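Hen1 (Anabaena variabilis, PDB 3JWH) probably transfers a methyl group from S-adenosylmethionine to the 2'-hydroxyl of the 3'-terminal nucleotide of RNA. Local coordinates at residues 114-117 and 118-121. Residues are numbered along the deposited sequence; the frame is centred on the assembly and turned at random.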
ATOM      1  N   HIS A 114       1.001   8.160  -9.171  1.00 34.55           N
ATOM      2  CA  HIS A 114       0.411   9.498  -9.156  1.00 37.44           C
ATOM      3  C   HIS A 114       1.246  10.528  -8.393  1.00 38.84           C
ATOM      4  O   HIS A 114       0.727  11.553  -7.959  1.00 40.77           O
ATOM      5  CB  HIS A 114      -1.003   9.467  -8.552  1.00 38.92           C
ATOM      6  CG  HIS A 114      -1.847   8.320  -9.014  1.00 41.29           C
ATOM      7  ND1 HIS A 114      -2.101   8.065 -10.345  1.00 41.71           N
ATOM      8  CD2 HIS A 114      -2.502   7.362  -8.317  1.00 41.97           C
ATOM      9  CE1 HIS A 114      -2.877   7.001 -10.448  1.00 43.73           C
ATOM     10  NE2 HIS A 114      -3.135   6.554  -9.231  1.00 43.87           N
ATOM     11  N   LEU A 115       2.529  10.260  -8.207  1.00 39.28           N
ATOM     12  CA  LEU A 115       3.392  11.210  -7.507  1.00 39.62           C
ATOM     13  C   LEU A 115       4.453  11.716  -8.467  1.00 40.08           C
ATOM     14  O   LEU A 115       5.046  10.932  -9.204  1.00 39.61           O
ATOM     15  CB  LEU A 115       4.083  10.545  -6.315  1.00 38.35           C
ATOM     16  CG  LEU A 115       3.243  10.143  -5.104  1.00 38.71           C
ATOM     17  CD1 LEU A 115       4.134   9.459  -4.083  1.00 36.67           C
ATOM     18  CD2 LEU A 115       2.583  11.370  -4.497  1.00 38.37           C
ATOM     19  N   ASP A 116       4.691  13.022  -8.470  1.00 41.44           N
ATOM     20  CA  ASP A 116       5.716  13.572  -9.345  1.00 44.63           C
ATOM     21  C   ASP A 116       7.042  13.577  -8.594  1.00 44.22           C
ATOM     22  O   ASP A 116       7.101  13.186  -7.427  1.00 44.20           O
ATOM     23  CB  ASP A 116       5.349  14.989  -9.800  1.00 48.12           C
ATOM     24  CG  ASP A 116       5.081  15.925  -8.643  1.00 51.79           C
ATOM     25  OD1 ASP A 116       5.959  16.057  -7.763  1.00 55.08           O
ATOM     26  OD2 ASP A 116       3.989  16.537  -8.612  1.00 54.29           O
ATOM     27  N   LEU A 117       8.104  14.015  -9.258  1.00 44.28           N
ATOM     28  CA  LEU A 117       9.418  14.042  -8.634  1.00 44.76           C
ATOM     29  C   LEU A 117       9.490  14.849  -7.342  1.00 44.45           C
ATOM     30  O   LEU A 117      10.077  14.385  -6.367  1.00 46.42           O
ATOM     31  CB  LEU A 117      10.472  14.546  -9.627  1.00 45.78           C
ATOM     32  CG  LEU A 117      10.038  15.505 -10.741  1.00 48.98           C
ATOM     33  CD1 LEU A 117       9.438  16.773 -10.142  1.00 48.47           C
ATOM     34  CD2 LEU A 117      11.244  15.839 -11.626  1.00 49.15           C
ATOM     35  N   SER A 118       8.885  16.036  -7.325  1.00 43.71           N
ATOM     36  CA  SER A 118       8.903  16.897  -6.139  1.00 42.91           C
ATOM     37  C   SER A 118       8.028  16.396  -4.982  1.00 42.91           C
ATOM     38  O   SER A 118       7.785  17.141  -4.023  1.00 44.16           O
ATOM     39  CB  SER A 118       8.462  18.317  -6.506  1.00 44.17           C
ATOM     40  OG  SER A 118       7.046  18.421  -6.549  1.00 44.14           O
ATOM     41  N   ARG A 119       7.555  15.149  -5.078  1.00 38.52           N
ATOM     42  CA  ARG A 119       6.718  14.540  -4.042  1.00 34.21           C
ATOM     43  C   ARG A 119       7.118  13.098  -3.743  1.00 32.72           C
ATOM     44  O   ARG A 119       6.931  12.612  -2.625  1.00 33.11           O
ATOM     45  CB  ARG A 119       5.245  14.558  -4.447  1.00 33.37           C
ATOM     46  CG  ARG A 119       4.540  15.885  -4.258  1.00 32.30           C
ATOM     47  CD  ARG A 119       3.041  15.756  -4.484  1.00 30.07           C
ATOM     48  NE  ARG A 119       2.383  17.050  -4.367  1.00 31.28           N
ATOM     49  CZ  ARG A 119       1.110  17.282  -4.671  1.00 32.74           C
ATOM     50  NH1 ARG A 119       0.331  16.304  -5.113  1.00 31.43           N
ATOM     51  NH2 ARG A 119       0.617  18.505  -4.542  1.00 33.04           N
ATOM     52  N   LEU A 120       7.665  12.412  -4.739  1.00 31.19           N
ATOM     53  CA  LEU A 120       8.070  11.024  -4.564  1.00 30.45           C
ATOM     54  C   LEU A 120       9.232  10.927  -3.573  1.00 28.71           C
ATOM     55  O   LEU A 120       9.182  10.157  -2.610  1.00 29.13           O
ATOM     56  CB  LEU A 120       8.462  10.415  -5.920  1.00 30.52           C
ATOM     57  CG  LEU A 120       8.862   8.934  -5.966  1.00 30.36           C
ATOM     58  CD1 LEU A 120       7.727   8.065  -5.419  1.00 29.91           C
ATOM     59  CD2 LEU A 120       9.190   8.546  -7.404  1.00 26.60           C
ATOM     60  N   GLY A 121      10.272  11.714  -3.812  1.00 27.50           N
ATOM     61  CA  GLY A 121      11.421  11.710  -2.926  1.00 25.00           C
ATOM     62  C   GLY A 121      11.051  12.011  -1.481  1.00 25.99           C
ATOM     63  O   GLY A 121      11.553  11.355  -0.559  1.00 25.06           O
TER
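The carboxylate of D116, at the start of helix 117-131, accepts a hydrogen bond from the hydroxyl of S118. The CB of D116 leads to CG, which lies between the backbone N and the carbonyl carbon (chi1 55°). That torsion turns the carboxylate toward the start of the helix. D116 CG comes within 3.8 Å of S118 OG. D116 OD1 does the bonding: S118 OG donates to it at 2.9 Å. The hydroxyl meets OD1 on the syn side, 34° out of the carboxylate plane. D116 OD1 also lies 3.7 Å from R119 CB. D116 OD2 lies 4.6 Å from R119 NE, well out of the guanidinium plane, so the two charges are near without forming a salt bridge.

D116 is the N-cap of helix 117-131, which follows strand 105-109 of the Rossmann-like methyltransferase sheet, after a loop. D116 O accepts two bonds. L120 N donates to D116 O at 2.9 Å, almost in line with the carbonyl bond, while R119 N comes from above the carbonyl plane.

L115 packs on the same turn. L115 CD1 meets L120 CD1 at 4.1 Å, and CD2 lies against R119 CB. The L115 side chain crosses both partners at about a right angle. Beyond this turn, L120 touches W166 and R119 touches T94. H114, just before L115, belongs to the pocket of the bound S-adenosyl-L-homocysteine, and the L115 side chain comes to about 4 Å from the ligand (nearest atoms).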